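Local coordinates for protein haloacid dehalogenase-like hydrolase (Klebsiella pneumoniae subsp. pneumoniae, PDB 3PGV) that binds a divalent metal ion, here calcium, and is probably a magnesium-dependent phosphatase of the Cof family within the haloacid dehalogenase superfamily, at residues N123-D128 / G162-F167; Y223-C228 / L241-K246. All blocks are in the same frame, centred on the assembly; numbering follows the deposited sequence.

Overall arrangement
In this Cof-type haloacid dehalogenase fold, contact 1 lies within the cap sheet and contact 2 beside the core sheet. Contact 1 joins strands 121-126 and 163-169, neighbours at the middle of the six-stranded cap sheet. Contact 2 comes later in the chain, where the turn leading into strand 228-232 of the eight-stranded core sheet meets the exit of helix 238-243, just before strand 246-249. The centres of contact 1 and contact 2 are about 28 Å apart, on opposite sides of the chain's centre; their nearest atoms stay about 16 Å apart. The calcium site of D27, D29 and D233 belongs to the core; the K165 side chain of contact 1 comes within about 11 Å of the ion, consistent with a cap placed over the active site.

Contact 1: residues N123-D128 / G162-F167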
loop_
_atom_site.group_PDB
_atom_site.type_symbol
_atom_site.label_atom_id
_atom_site.label_comp_id
_atom_site.label_asym_id
_atom_site.label_seq_id
_atom_site.Cartn_x
_atom_site.Cartn_y
_atom_site.Cartn_z
ATOM N N ASN A 123 11.141 -1.965 -11.276
ATOM C CA ASN A 123 11.136 -2.922 -10.174
ATOM C C ASN A 123 9.951 -3.846 -10.294
ATOM O O ASN A 123 8.881 -3.424 -10.736
ATOM C CB ASN A 123 11.104 -2.208 -8.832
ATOM C CG ASN A 123 12.267 -1.310 -8.582
ATOM O OD1 ASN A 123 13.204 -1.667 -7.895
ATOM N ND2 ASN A 123 12.194 -0.087 -9.074
ATOM N N VAL A 124 10.130 -5.110 -9.894
ATOM C CA VAL A 124 9.078 -6.119 -9.999
ATOM C C VAL A 124 8.984 -6.931 -8.693
ATOM O O VAL A 124 10.006 -7.409 -8.191
ATOM C CB VAL A 124 9.346 -7.065 -11.220
ATOM C CG1 VAL A 124 8.295 -8.159 -11.308
ATOM C CG2 VAL A 124 9.423 -6.282 -12.524
ATOM N N TYR A 125 7.758 -7.119 -8.168
ATOM C CA TYR A 125 7.531 -8.084 -7.091
ATOM C C TYR A 125 6.894 -9.320 -7.686
ATOM O O TYR A 125 5.744 -9.266 -8.121
ATOM C CB TYR A 125 6.634 -7.515 -5.978
ATOM C CG TYR A 125 7.311 -6.504 -5.068
ATOM C CD1 TYR A 125 8.700 -6.358 -5.059
ATOM C CD2 TYR A 125 6.570 -5.751 -4.158
ATOM C CE1 TYR A 125 9.323 -5.429 -4.233
ATOM C CE2 TYR A 125 7.179 -4.818 -3.327
ATOM C CZ TYR A 125 8.558 -4.662 -3.359
ATOM O OH TYR A 125 9.163 -3.739 -2.525
ATOM N N ARG A 126 7.688 -10.391 -7.857
ATOM C CA ARG A 126 7.197 -11.669 -8.346
ATOM C C ARG A 126 7.180 -12.635 -7.199
ATOM O O ARG A 126 8.251 -13.022 -6.705
ATOM C CB ARG A 126 8.090 -12.206 -9.469
ATOM C CG ARG A 126 7.574 -13.507 -10.048
ATOM C CD ARG A 126 8.441 -14.028 -11.168
ATOM N NE ARG A 126 7.818 -15.178 -11.816
ATOM C CZ ARG A 126 7.867 -16.415 -11.334
ATOM N NH1 ARG A 126 8.526 -16.672 -10.214
ATOM N NH2 ARG A 126 7.252 -17.402 -11.967
ATOM N N GLU A 127 5.970 -13.000 -6.722
ATOM C CA GLU A 127 5.807 -13.872 -5.548
ATOM C C GLU A 127 6.610 -13.309 -4.365
ATOM O O GLU A 127 6.410 -12.155 -4.003
ATOM C CB GLU A 127 6.207 -15.343 -5.864
ATOM C CG GLU A 127 5.470 -15.962 -7.056
ATOM C CD GLU A 127 3.971 -16.170 -6.900
ATOM O OE1 GLU A 127 3.396 -15.706 -5.888
ATOM O OE2 GLU A 127 3.369 -16.791 -7.805
ATOM N N ASP A 128 7.573 -14.078 -3.835
ATOM C CA ASP A 128 8.398 -13.629 -2.707
ATOM C C ASP A 128 9.723 -13.015 -3.150
ATOM O O ASP A 128 10.611 -12.808 -2.321
ATOM C CB ASP A 128 8.636 -14.780 -1.719
ATOM C CG ASP A 128 7.445 -15.083 -0.835
ATOM O OD1 ASP A 128 6.543 -14.188 -0.704
ATOM O OD2 ASP A 128 7.451 -16.151 -0.178
ATOM N N GLY A 162 2.866 -14.432 -11.566
ATOM C CA GLY A 162 3.012 -14.202 -10.133
ATOM C C GLY A 162 3.396 -12.772 -9.807
ATOM O O GLY A 162 3.954 -12.499 -8.739
ATOM N N ILE A 163 3.078 -11.835 -10.709
ATOM C CA ILE A 163 3.484 -10.431 -10.528
ATOM C C ILE A 163 2.445 -9.647 -9.729
ATOM O O ILE A 163 1.408 -9.300 -10.264
ATOM C CB ILE A 163 3.797 -9.754 -11.901
ATOM C CG1 ILE A 163 4.699 -10.662 -12.816
ATOM C CG2 ILE A 163 4.380 -8.349 -11.718
ATOM C CD1 ILE A 163 6.029 -11.094 -12.202
ATOM N N SER A 164 2.729 -9.369 -8.442
ATOM C CA SER A 164 1.810 -8.585 -7.606
ATOM C C SER A 164 1.830 -7.111 -8.015
ATOM O O SER A 164 0.793 -6.454 -8.000
ATOM C CB SER A 164 2.155 -8.746 -6.126
ATOM O OG SER A 164 3.517 -8.445 -5.878
ATOM N N LYS A 165 3.005 -6.600 -8.409
ATOM C CA LYS A 165 3.132 -5.234 -8.899
ATOM C C LYS A 165 4.444 -4.969 -9.612
ATOM O O LYS A 165 5.433 -5.653 -9.376
ATOM C CB LYS A 165 2.908 -4.198 -7.777
ATOM C CG LYS A 165 4.009 -4.133 -6.749
ATOM C CD LYS A 165 3.770 -2.972 -5.802
ATOM C CE LYS A 165 4.948 -2.711 -4.917
ATOM N NZ LYS A 165 4.717 -1.566 -4.019
ATOM N N VAL A 166 4.434 -3.978 -10.505
ATOM C CA VAL A 166 5.631 -3.434 -11.126
ATOM C C VAL A 166 5.701 -1.965 -10.713
ATOM O O VAL A 166 4.665 -1.290 -10.689
ATOM C CB VAL A 166 5.618 -3.589 -12.684
ATOM C CG1 VAL A 166 6.850 -2.910 -13.315
ATOM C CG2 VAL A 166 5.536 -5.057 -13.091
ATOM N N PHE A 167 6.874 -1.489 -10.289
ATOM C CA PHE A 167 7.007 -0.083 -9.892
ATOM C C PHE A 167 8.224 0.587 -10.475
ATOM O O PHE A 167 9.287 -0.014 -10.569
ATOM C CB PHE A 167 6.913 0.099 -8.369
ATOM C CG PHE A 167 7.892 -0.706 -7.537
ATOM C CD1 PHE A 167 7.668 -2.057 -7.287
ATOM C CD2 PHE A 167 8.946 -0.082 -6.881
ATOM C CE1 PHE A 167 8.535 -2.785 -6.471
ATOM C CE2 PHE A 167 9.799 -0.806 -6.050
ATOM C CZ PHE A 167 9.584 -2.152 -5.844
#
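N123 and F167 pair their backbones in both directions, N123 N to F167 O and F167 N to N123 O, each at 2.8 Å, in the antiparallel centre of the cap sheet. The N123 amide adds a third bond: ND2 reaches F167 O at 3.3 Å from above the carbonyl plane, so that oxygen is gripped twice by one residue. T169 also accepts from ND2, while R136 and W130 hold OD1, which fixes the rotation of the amide. Farther along, Y125 N meets K165 O almost head-on, and S164 N donates a bent hydrogen bond to Y125 O at 3.0 Å; beyond the corner at S164, E127 N bonds G162 O at 2.9 Å.

The side chains of N123, Y125, K165 and F167 share one face. N123 CB makes a CH-pi contact over the centre of the F167 ring, 3.3 Å from its centroid, with the amide plane only 10° from the ring plane. F167 has CG between its backbone N and carbonyl carbon (chi1 56°), which swings the ring back across the strand pair and turns its edge to the Y125 face, a T-shaped pair with centroids 4.9 Å apart. K165 runs extended beside Y125 to G62 and E202. On the other face, V124 CG1 and R126 CG both touch the tip of I163, whose CD1 lies 3.6 Å from R126 CG.

Contact 2: residues Y223-C228 / L241-K246; sequences YTLSDC and LSMAGK
L225 lies against the last turn of helix 238-243 and meets M243, a selenomethionine, across the contact. From the base, L225 CB sits 3.4 Å from M243 O, at the carbonyl end of the helix. CG and both methyls stay near that same oxygen. With CG anti to its own carbonyl carbon (chi1 -77°), the side chain crosses M243 at a slant: CD2 also nears M243 C, while CD1 reaches M243 CB and, at 3.9 Å, M243 CE, where the bend at chi3 (70°) brings the methyl round. E215 of helix 210-220 borders both residues.

Next to this packing the backbones join. A244 leaves the helix, and G245 N bonds L225 O at 2.8 Å from above the carbonyl plane, while C228 N reaches the same oxygen from the opposite face. K246 N then meets C228 O in its carbonyl plane at 3.1 Å, near the start of the parallel pairing of strands 228-232 and 246-249 in this Rossmann-like core. C228 CB and A244 CB touch loosely, 4.3 Å apart. The polar bonds are thus backbone to backbone, so the tie between the 3-10 turn and the helix exit depends on chain path, with L225, M243 and the C228-A244 pair adding apolar contact.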
loop_
_atom_site.group_PDB
_atom_site.type_symbol
_atom_site.label_atom_id
_atom_site.label_comp_id
_atom_site.label_asym_id
_atom_site.label_seq_id
_atom_site.Cartn_x
_atom_site.Cartn_y
_atom_site.Cartn_z
ATOM N N TYR A 223 -18.256 -7.815 7.800
ATOM C CA TYR A 223 -18.654 -6.405 7.740
ATOM C C TYR A 223 -18.669 -5.889 6.296
ATOM O O TYR A 223 -18.416 -6.651 5.362
ATOM C CB TYR A 223 -17.707 -5.537 8.612
ATOM C CG TYR A 223 -17.742 -5.894 10.080
ATOM C CD1 TYR A 223 -18.839 -5.565 10.874
ATOM C CD2 TYR A 223 -16.676 -6.556 10.684
ATOM C CE1 TYR A 223 -18.894 -5.927 12.222
ATOM C CE2 TYR A 223 -16.708 -6.901 12.037
ATOM C CZ TYR A 223 -17.820 -6.586 12.803
ATOM O OH TYR A 223 -17.848 -6.916 14.137
ATOM N N THR A 224 -18.980 -4.596 6.116
ATOM C CA THR A 224 -18.969 -3.949 4.805
ATOM C C THR A 224 -18.047 -2.725 4.863
ATOM O O THR A 224 -17.524 -2.403 5.934
ATOM C CB THR A 224 -20.401 -3.541 4.386
ATOM O OG1 THR A 224 -20.868 -2.502 5.248
ATOM C CG2 THR A 224 -21.376 -4.712 4.396
ATOM N N LEU A 225 -17.899 -2.010 3.728
ATOM C CA LEU A 225 -17.109 -0.780 3.658
ATOM C C LEU A 225 -17.654 0.293 4.606
ATOM O O LEU A 225 -16.878 1.049 5.188
ATOM C CB LEU A 225 -17.072 -0.252 2.215
ATOM C CG LEU A 225 -16.115 -0.985 1.266
ATOM C CD1 LEU A 225 -16.434 -0.671 -0.174
ATOM C CD2 LEU A 225 -14.637 -0.636 1.582
ATOM N N SER A 226 -18.984 0.300 4.824
ATOM C CA SER A 226 -19.654 1.264 5.713
ATOM C C SER A 226 -19.175 1.123 7.160
ATOM O O SER A 226 -19.298 2.068 7.948
ATOM C CB SER A 226 -21.171 1.070 5.657
ATOM O OG SER A 226 -21.653 1.126 4.325
ATOM N N ASP A 227 -18.663 -0.071 7.519
ATOM C CA ASP A 227 -18.179 -0.359 8.872
ATOM C C ASP A 227 -16.725 0.029 9.025
ATOM O O ASP A 227 -16.130 -0.194 10.090
ATOM C CB ASP A 227 -18.366 -1.849 9.194
ATOM C CG ASP A 227 -19.810 -2.290 9.165
ATOM O OD1 ASP A 227 -20.639 -1.654 9.854
ATOM O OD2 ASP A 227 -20.110 -3.283 8.474
ATOM N N CYS A 228 -16.141 0.622 7.967
ATOM C CA CYS A 228 -14.725 0.953 7.956
ATOM C C CYS A 228 -14.433 2.409 8.097
ATOM O O CYS A 228 -15.042 3.240 7.424
ATOM C CB CYS A 228 -14.045 0.373 6.720
ATOM S SG CYS A 228 -14.226 -1.416 6.548
ATOM N N LEU A 241 -9.630 5.380 0.920
ATOM C CA LEU A 241 -10.176 6.505 1.672
ATOM C C LEU A 241 -11.553 6.924 1.196
ATOM O O LEU A 241 -12.368 7.351 2.009
ATOM C CB LEU A 241 -9.204 7.705 1.664
ATOM C CG LEU A 241 -7.820 7.465 2.286
ATOM C CD1 LEU A 241 -6.985 8.737 2.252
ATOM C CD2 LEU A 241 -7.938 6.959 3.704
ATOM N N SER A 242 -11.825 6.809 -0.114
ATOM C CA SER A 242 -13.133 7.195 -0.659
ATOM C C SER A 242 -14.167 6.061 -0.585
ATOM O O SER A 242 -15.354 6.340 -0.455
ATOM C CB SER A 242 -12.999 7.719 -2.086
ATOM O OG SER A 242 -12.292 6.808 -2.912
HETATM N N MSE A 243 -13.716 4.787 -0.636
HETATM C CA MSE A 243 -14.639 3.622 -0.539
HETATM C C MSE A 243 -15.060 3.333 0.909
HETATM O O MSE A 243 -16.119 2.788 1.129
HETATM C CB MSE A 243 -14.015 2.368 -1.158
HETATM C CG MSE A 243 -13.855 2.451 -2.660
HETATM SE SE MSE A 243 -12.715 1.039 -3.349
HETATM C CE MSE A 243 -13.894 -0.497 -3.074
ATOM N N ALA A 244 -14.189 3.630 1.881
ATOM C CA ALA A 244 -14.485 3.389 3.294
ATOM C C ALA A 244 -15.651 4.248 3.746
ATOM O O ALA A 244 -15.894 5.308 3.166
ATOM C CB ALA A 244 -13.260 3.700 4.137
ATOM N N GLY A 245 -16.373 3.790 4.777
ATOM C CA GLY A 245 -17.474 4.556 5.367
ATOM C C GLY A 245 -17.011 5.937 5.804
ATOM O O GLY A 245 -17.698 6.933 5.566
ATOM N N LYS A 246 -15.777 6.007 6.357
ATOM C CA LYS A 246 -15.121 7.244 6.773
ATOM C C LYS A 246 -13.630 7.207 6.358
ATOM O O LYS A 246 -12.915 6.258 6.693
ATOM C CB LYS A 246 -15.252 7.434 8.299
ATOM C CG LYS A 246 -14.420 8.581 8.878
ATOM C CD LYS A 246 -14.914 9.958 8.450
ATOM C CE LYS A 246 -14.048 11.043 9.035
ATOM N NZ LYS A 246 -14.460 12.386 8.575
#